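Local coordinates for protein endonuclease 2 (Arabidopsis thaliana, PDB 4CXO) that cleaves RNA and single-stranded DNA, and less readily double-stranded DNA, to 5'-phosphorylated products with the help of a three-metal cluster, at residues Ile125-His130 with Ile156-Ile161; His58-Pro63 with Cys84-Ile89. All coordinates share one frame; numbering follows the deposited sequence.

Contact 1 of 2, residues Ile125-His130 with Ile156-Ile161; sequences IHQPLH and IWDSNI. With ZN (zinc ion), chain I; TMP (thymidine-5'-phosphate), chain E.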
loop_
_atom_site.group_PDB
_atom_site.type_symbol
_atom_site.label_atom_id
_atom_site.label_comp_id
_atom_site.label_asym_id
_atom_site.label_seq_id
_atom_site.Cartn_x
_atom_site.Cartn_y
_atom_site.Cartn_z
ATOM N N ILE A 125 2.771 -2.232 0.074
ATOM C CA ILE A 125 4.100 -2.024 0.660
ATOM C C ILE A 125 4.124 -0.751 1.475
ATOM O O ILE A 125 5.071 -0.538 2.217
ATOM C CB ILE A 125 5.230 -2.025 -0.399
ATOM C CG1 ILE A 125 6.587 -2.272 0.264
ATOM C CG2 ILE A 125 5.242 -0.748 -1.216
ATOM C CD1 ILE A 125 7.689 -2.674 -0.695
ATOM N N HIS A 126 3.098 0.089 1.347
ATOM C CA HIS A 126 3.009 1.306 2.168
ATOM C C HIS A 126 2.166 1.154 3.411
ATOM O O HIS A 126 2.103 2.083 4.232
ATOM C CB HIS A 126 2.488 2.486 1.326
ATOM C CG HIS A 126 3.539 3.071 0.430
ATOM N ND1 HIS A 126 3.866 2.531 -0.793
ATOM C CD2 HIS A 126 4.372 4.117 0.614
ATOM C CE1 HIS A 126 4.838 3.239 -1.338
ATOM N NE2 HIS A 126 5.170 4.199 -0.495
ATOM N N GLN A 127 1.502 0.013 3.569
ATOM C CA GLN A 127 0.742 -0.222 4.796
ATOM C C GLN A 127 1.789 -0.665 5.812
ATOM O O GLN A 127 2.447 -1.671 5.612
ATOM C CB GLN A 127 -0.333 -1.290 4.556
ATOM C CG GLN A 127 -1.575 -1.172 5.440
ATOM C CD GLN A 127 -1.385 -1.676 6.868
ATOM O OE1 GLN A 127 -0.538 -1.183 7.596
ATOM N NE2 GLN A 127 -2.220 -2.618 7.290
ATOM N N PRO A 128 1.986 0.105 6.903
ATOM C CA PRO A 128 3.071 -0.239 7.824
ATOM C C PRO A 128 3.067 -1.683 8.320
ATOM O O PRO A 128 4.129 -2.302 8.395
ATOM C CB PRO A 128 2.849 0.722 8.994
ATOM C CG PRO A 128 2.240 1.920 8.353
ATOM C CD PRO A 128 1.345 1.374 7.276
ATOM N N LEU A 129 1.904 -2.237 8.632
ATOM C CA LEU A 129 1.853 -3.585 9.158
ATOM C C LEU A 129 1.969 -4.648 8.072
ATOM O O LEU A 129 1.996 -5.826 8.376
ATOM C CB LEU A 129 0.605 -3.788 10.016
ATOM C CG LEU A 129 0.657 -3.073 11.358
ATOM C CD1 LEU A 129 -0.644 -3.246 12.120
ATOM C CD2 LEU A 129 1.838 -3.552 12.174
ATOM N N HIS A 130 2.079 -4.242 6.811
ATOM C CA HIS A 130 2.468 -5.171 5.761
ATOM C C HIS A 130 3.982 -5.359 5.665
ATOM O O HIS A 130 4.452 -6.126 4.847
ATOM C CB HIS A 130 1.912 -4.718 4.412
ATOM C CG HIS A 130 0.501 -5.136 4.194
ATOM N ND1 HIS A 130 0.126 -5.962 3.163
ATOM C CD2 HIS A 130 -0.620 -4.893 4.910
ATOM C CE1 HIS A 130 -1.171 -6.197 3.238
ATOM N NE2 HIS A 130 -1.641 -5.580 4.308
ATOM N N ILE A 156 -7.201 -2.833 11.703
ATOM C CA ILE A 156 -7.347 -1.435 12.072
ATOM C C ILE A 156 -6.565 -0.566 11.108
ATOM O O ILE A 156 -7.068 0.455 10.659
ATOM C CB ILE A 156 -6.946 -1.222 13.543
ATOM C CG1 ILE A 156 -8.089 -1.729 14.428
ATOM C CG2 ILE A 156 -6.652 0.233 13.851
ATOM C CD1 ILE A 156 -7.723 -1.912 15.875
ATOM N N TRP A 157 -5.373 -1.021 10.738
ATOM C CA TRP A 157 -4.536 -0.304 9.778
ATOM C C TRP A 157 -4.995 -0.492 8.324
ATOM O O TRP A 157 -4.953 0.450 7.524
ATOM C CB TRP A 157 -3.060 -0.662 10.009
ATOM C CG TRP A 157 -2.528 0.120 11.155
ATOM C CD1 TRP A 157 -2.692 -0.148 12.473
ATOM C CD2 TRP A 157 -1.834 1.356 11.076
ATOM N NE1 TRP A 157 -2.126 0.847 13.238
ATOM C CE2 TRP A 157 -1.583 1.781 12.397
ATOM C CE3 TRP A 157 -1.399 2.153 10.013
ATOM C CZ2 TRP A 157 -0.908 2.946 12.681
ATOM C CZ3 TRP A 157 -0.733 3.320 10.299
ATOM C CH2 TRP A 157 -0.493 3.706 11.627
ATOM N N ASP A 158 -5.479 -1.682 7.983
ATOM C CA ASP A 158 -6.000 -1.910 6.631
ATOM C C ASP A 158 -7.248 -1.068 6.338
ATOM O O ASP A 158 -7.406 -0.560 5.219
ATOM C CB ASP A 158 -6.392 -3.374 6.429
ATOM C CG ASP A 158 -5.266 -4.247 5.907
ATOM O OD1 ASP A 158 -4.185 -3.760 5.524
ATOM O OD2 ASP A 158 -5.496 -5.477 5.875
ATOM N N SER A 159 -8.120 -0.944 7.338
ATOM C CA SER A 159 -9.487 -0.482 7.139
ATOM C C SER A 159 -10.087 0.451 8.177
ATOM O O SER A 159 -10.683 1.463 7.818
ATOM C CB SER A 159 -10.404 -1.710 6.992
ATOM O OG SER A 159 -10.045 -2.412 5.814
ATOM N N ASN A 160 -9.978 0.141 9.454
ATOM C CA ASN A 160 -10.810 0.861 10.421
ATOM C C ASN A 160 -10.498 2.337 10.525
ATOM O O ASN A 160 -11.403 3.155 10.561
ATOM C CB ASN A 160 -10.741 0.221 11.800
ATOM C CG ASN A 160 -11.247 -1.212 11.810
ATOM O OD1 ASN A 160 -10.483 -2.150 11.678
ATOM N ND2 ASN A 160 -12.545 -1.384 11.987
ATOM N N ILE A 161 -9.212 2.683 10.559
ATOM C CA ILE A 161 -8.830 4.085 10.672
ATOM C C ILE A 161 -9.401 4.836 9.467
ATOM O O ILE A 161 -10.027 5.870 9.600
ATOM C CB ILE A 161 -7.293 4.268 10.743
ATOM C CG1 ILE A 161 -6.741 3.661 12.045
ATOM C CG2 ILE A 161 -6.917 5.735 10.638
ATOM C CD1 ILE A 161 -5.226 3.557 12.081
HETATM ZN ZN ZN I . -3.585 -6.114 5.078
HETATM P P TMP E . -4.501 -13.600 6.509
HETATM O O1P TMP E . -3.810 -14.519 5.535
HETATM O O2P TMP E . -6.007 -13.607 6.386
HETATM O O3P TMP E . -3.972 -13.655 7.928
HETATM O "O5'" TMP E . -4.096 -12.125 6.024
HETATM C "C5'" TMP E . -4.756 -11.013 6.622
HETATM C "C4'" TMP E . -4.043 -9.709 6.291
HETATM O "O4'" TMP E . -2.748 -9.606 6.885
HETATM C "C3'" TMP E . -3.754 -9.543 4.819
HETATM O "O3'" TMP E . -3.845 -8.141 4.619
HETATM C "C2'" TMP E . -2.320 -10.005 4.598
HETATM C "C1'" TMP E . -1.689 -9.529 5.903
HETATM N N1 TMP E . -0.558 -10.276 6.485
HETATM C C2 TMP E . 0.623 -9.585 6.866
HETATM O O2 TMP E . 0.739 -8.352 6.651
HETATM N N3 TMP E . 1.648 -10.237 7.446
HETATM C C4 TMP E . 1.570 -11.550 7.681
HETATM O O4 TMP E . 2.532 -12.124 8.217
HETATM C C5 TMP E . 0.340 -12.299 7.307
HETATM C C5M TMP E . 0.192 -13.769 7.543
HETATM C C6 TMP E . -0.689 -11.596 6.723
#
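One zinc site of the trinuclear cluster of an S1/P1-type nuclease is built here, where His130, at the end of a short 3-10 turn, and Asp158, on helix 153-169, grip the same ion. His130 gives NE2 at 2.2 Å from the zinc ion, while Asp158 holds it with both carboxylate oxygens, the bond from OD2 being the shorter of the two. His154 completes the protein share of the site, and O3' of the bound thymidine-5'-phosphate sits 2.1 Å from the zinc ion, so the nucleotide is anchored directly on the metal. The other nitrogen of His130, ND1, is hydrogen-bonded to the carbonyl of His58, which fixes how the ring is turned.

Gln127 acts as a second-shell residue, helping to hold the carboxylate. Its CG stands anti to the backbone N (chi1 -152°) and the chain bends at chi2, which carries the amide across to the helix. There NE2 donates to Asp158 OD1 at 2.9 Å in a nearly straight bond (178°); OD1 lies in the plane of the Gln127 amide, but the N-H meets it from above the carboxylate plane, the two planes being at right angles. Beside the metal site, Trp157 packs against the turn: Leu129 CD1 lies 3.7 Å from Trp157 CD1, and Pro128 CG meets the six-membered ring at CZ3. The indole NE1 is hydrogen-bonded to the hydroxyl of Tyr235, and Ile161 CD1 sits over one indole face. The other end of the Gln127 amide is held as well, since OE1 accepts the backbone N of Leu129 at 2.9 Å.

Contact 2 of 2, residues His58-Pro63 with Cys84-Ile89; sequences HYINTP and CVAGAI. With ZN (zinc ion), chain H; TMP (thymidine-5'-phosphate), chain E; TMP (thymidine-5'-phosphate), chain G.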
loop_
_atom_site.group_PDB
_atom_site.type_symbol
_atom_site.label_atom_id
_atom_site.label_comp_id
_atom_site.label_asym_id
_atom_site.label_seq_id
_atom_site.Cartn_x
_atom_site.Cartn_y
_atom_site.Cartn_z
ATOM N N HIS A 58 1.862 -10.164 -0.778
ATOM C CA HIS A 58 1.225 -8.953 -0.276
ATOM C C HIS A 58 1.957 -8.282 0.859
ATOM O O HIS A 58 1.616 -7.149 1.229
ATOM C CB HIS A 58 -0.203 -9.243 0.153
ATOM C CG HIS A 58 -1.093 -9.580 -0.990
ATOM N ND1 HIS A 58 -2.113 -8.752 -1.394
ATOM C CD2 HIS A 58 -1.095 -10.628 -1.850
ATOM C CE1 HIS A 58 -2.726 -9.283 -2.433
ATOM N NE2 HIS A 58 -2.125 -10.422 -2.733
ATOM N N TYR A 59 2.946 -8.961 1.425
ATOM C CA TYR A 59 3.574 -8.465 2.650
ATOM C C TYR A 59 5.037 -8.875 2.787
ATOM O O TYR A 59 5.587 -9.586 1.937
ATOM C CB TYR A 59 2.768 -8.927 3.871
ATOM C CG TYR A 59 2.636 -10.418 3.983
ATOM C CD1 TYR A 59 3.656 -11.185 4.534
ATOM C CD2 TYR A 59 1.495 -11.070 3.535
ATOM C CE1 TYR A 59 3.556 -12.561 4.619
ATOM C CE2 TYR A 59 1.383 -12.446 3.619
ATOM C CZ TYR A 59 2.419 -13.183 4.162
ATOM O OH TYR A 59 2.322 -14.542 4.244
ATOM N N ILE A 60 5.641 -8.397 3.873
ATOM C CA ILE A 60 6.993 -8.756 4.292
ATOM C C ILE A 60 6.936 -9.041 5.768
ATOM O O ILE A 60 6.298 -8.298 6.508
ATOM C CB ILE A 60 7.972 -7.582 4.076
ATOM C CG1 ILE A 60 8.221 -7.380 2.587
ATOM C CG2 ILE A 60 9.298 -7.828 4.782
ATOM C CD1 ILE A 60 8.889 -6.068 2.219
ATOM N N ASN A 61 7.610 -10.104 6.195
ATOM C CA ASN A 61 7.817 -10.380 7.609
ATOM C C ASN A 61 9.254 -10.102 7.990
ATOM O O ASN A 61 10.185 -10.483 7.275
ATOM C CB ASN A 61 7.516 -11.835 7.935
ATOM C CG ASN A 61 6.032 -12.159 7.940
ATOM O OD1 ASN A 61 5.656 -13.288 7.665
ATOM N ND2 ASN A 61 5.195 -11.193 8.273
ATOM N N THR A 62 9.427 -9.458 9.132
ATOM C CA THR A 62 10.742 -9.148 9.664
ATOM C C THR A 62 10.901 -9.763 11.057
ATOM O O THR A 62 9.938 -10.195 11.674
ATOM C CB THR A 62 10.927 -7.632 9.794
ATOM O OG1 THR A 62 10.038 -7.135 10.804
ATOM C CG2 THR A 62 10.643 -6.931 8.486
ATOM N N PRO A 63 12.135 -9.792 11.571
ATOM C CA PRO A 63 12.312 -10.139 12.975
ATOM C C PRO A 63 11.715 -9.070 13.888
ATOM O O PRO A 63 11.273 -8.019 13.420
ATOM C CB PRO A 63 13.835 -10.200 13.133
ATOM C CG PRO A 63 14.359 -10.399 11.747
ATOM C CD PRO A 63 13.416 -9.645 10.871
ATOM N N CYS A 84 8.015 -11.812 -1.555
ATOM C CA CYS A 84 7.459 -10.846 -0.624
ATOM C C CYS A 84 7.051 -9.657 -1.476
ATOM O O CYS A 84 7.342 -9.624 -2.673
ATOM C CB CYS A 84 8.501 -10.447 0.418
ATOM S SG CYS A 84 9.680 -9.179 -0.098
ATOM N N VAL A 85 6.393 -8.672 -0.871
ATOM C CA VAL A 85 5.831 -7.576 -1.656
ATOM C C VAL A 85 6.908 -6.766 -2.396
ATOM O O VAL A 85 6.670 -6.292 -3.502
ATOM C CB VAL A 85 4.863 -6.694 -0.818
ATOM C CG1 VAL A 85 5.586 -5.937 0.271
ATOM C CG2 VAL A 85 4.051 -5.762 -1.720
ATOM N N ALA A 86 8.100 -6.634 -1.821
ATOM C CA ALA A 86 9.180 -5.938 -2.506
ATOM C C ALA A 86 9.607 -6.709 -3.732
ATOM O O ALA A 86 9.769 -6.133 -4.794
ATOM C CB ALA A 86 10.370 -5.721 -1.594
ATOM N N GLY A 87 9.787 -8.012 -3.576
ATOM C CA GLY A 87 10.179 -8.874 -4.705
ATOM C C GLY A 87 9.137 -8.853 -5.807
ATOM O O GLY A 87 9.468 -8.842 -6.988
ATOM N N ALA A 88 7.868 -8.861 -5.412
ATOM C CA ALA A 88 6.760 -8.769 -6.350
ATOM C C ALA A 88 6.783 -7.461 -7.115
ATOM O O ALA A 88 6.551 -7.425 -8.322
ATOM C CB ALA A 88 5.445 -8.927 -5.611
ATOM N N ILE A 89 7.051 -6.365 -6.423
ATOM C CA ILE A 89 7.137 -5.086 -7.124
ATOM C C ILE A 89 8.259 -5.122 -8.166
ATOM O O ILE A 89 8.075 -4.684 -9.307
ATOM C CB ILE A 89 7.287 -3.918 -6.138
ATOM C CG1 ILE A 89 5.943 -3.714 -5.420
ATOM C CG2 ILE A 89 7.719 -2.658 -6.872
ATOM C CD1 ILE A 89 6.000 -2.803 -4.206
HETATM ZN ZN ZN H . -3.190 -7.093 -0.545
HETATM P P TMP E . -4.501 -13.600 6.509
HETATM O O1P TMP E . -3.810 -14.519 5.535
HETATM O O2P TMP E . -6.007 -13.607 6.386
HETATM O O3P TMP E . -3.972 -13.655 7.928
HETATM O "O5'" TMP E . -4.096 -12.125 6.024
HETATM C "C5'" TMP E . -4.756 -11.013 6.622
HETATM C "C4'" TMP E . -4.043 -9.709 6.291
HETATM O "O4'" TMP E . -2.748 -9.606 6.885
HETATM C "C3'" TMP E . -3.754 -9.543 4.819
HETATM O "O3'" TMP E . -3.845 -8.141 4.619
HETATM C "C2'" TMP E . -2.320 -10.005 4.598
HETATM C "C1'" TMP E . -1.689 -9.529 5.903
HETATM N N1 TMP E . -0.558 -10.276 6.485
HETATM C C2 TMP E . 0.623 -9.585 6.866
HETATM O O2 TMP E . 0.739 -8.352 6.651
HETATM N N3 TMP E . 1.648 -10.237 7.446
HETATM C C4 TMP E . 1.570 -11.550 7.681
HETATM O O4 TMP E . 2.532 -12.124 8.217
HETATM C C5 TMP E . 0.340 -12.299 7.307
HETATM C C5M TMP E . 0.192 -13.769 7.543
HETATM C C6 TMP E . -0.689 -11.596 6.723
HETATM P P TMP G . 14.182 -9.829 -10.046
HETATM O O1P TMP G . 13.255 -8.718 -10.572
HETATM O O2P TMP G . 15.191 -10.569 -10.894
HETATM O "O5'" TMP G . 13.409 -10.917 -9.144
HETATM C "C5'" TMP G . 12.430 -10.583 -8.147
HETATM C "C4'" TMP G . 11.524 -11.796 -7.939
HETATM O "O4'" TMP G . 10.632 -11.912 -9.055
HETATM C "C3'" TMP G . 12.278 -13.124 -7.856
HETATM O "O3'" TMP G . 11.730 -13.950 -6.820
HETATM C "C2'" TMP G . 12.074 -13.791 -9.208
HETATM C "C1'" TMP G . 10.778 -13.174 -9.725
HETATM N N1 TMP G . 10.738 -12.985 -11.187
HETATM C C2 TMP G . 9.968 -13.850 -12.016
HETATM O O2 TMP G . 9.326 -14.804 -11.522
HETATM N N3 TMP G . 9.915 -13.671 -13.346
HETATM C C4 TMP G . 10.575 -12.671 -13.948
HETATM O O4 TMP G . 10.509 -12.531 -15.197
HETATM C C5 TMP G . 11.383 -11.744 -13.109
HETATM C C5M TMP G . 12.156 -10.598 -13.705
HETATM C C6 TMP G . 11.413 -11.960 -11.737
#
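Val85, the first residue of helix 85-96, pushes its side chain into the bend of the chain between His58 and Ile60, in the nucleotide-binding wall of the nuclease. Its CB rests 3.7 Å from the carbonyl carbon of His58, and CG1 faces the Ile60 side chain, whose CG1 and CD1 both touch it. The Ile60 side chain is the bump on the strand side: with CG1 set beside the backbone N (chi1 -71°), it reaches into the hollow bounded by Cys84, Val85 and Ala86. CG1 presses on Cys84 SG at 3.5 Å, and CD1 lies near both Val85 CG1 and Cys84 SG, with the methyl of Ala86 a little farther off. That sulfur is bridged to Cys74, so the floor of the hollow is covalently tied. One polar link crosses the contact, from Val85 N to Tyr59 O at 3.1 Å.

The side chains of His58 and Tyr59 leave the backbone away from the helix; with Asn61 they serve the ligands. His58 binds a zinc ion through ND1, Asn61 ND2 donates to O4 of the thymidine-5'-phosphate of chain E, and Tyr59 lays one ring face against that base, with the base's C4 3.7 Å above the ring plane. A serine in place of Tyr59 would probably take away the ring that lies against the thymine, leaving the base freer to tilt. The chemistry thus implies a divided role: the apolar, disulfide-backed packing holds the backbone from which a ring, an amide and an imidazole reach base and metal.

Both contacts are buried and both reach the same thymidine-5'-phosphate: contact 1 binds the sugar O3' through zinc and also meets the base O2, while contact 2 holds the base by a ring face and an amide. The chemistry follows the place. Contact 1, the nearer to the centre of the chain, joins a loop after helix 111-124 to helix 153-169 by metal and carboxylate bonds beside the packing of Trp157 on Pro128 and Leu129; contact 2 joins a short strand to the start of helix 85-96 mainly by apolar packing. They meet directly, since His130 O probably accepts from Ile60 N at 2.7 Å, and Ile125 packs on Ile89. Together they are consistent with one shared nucleotide site.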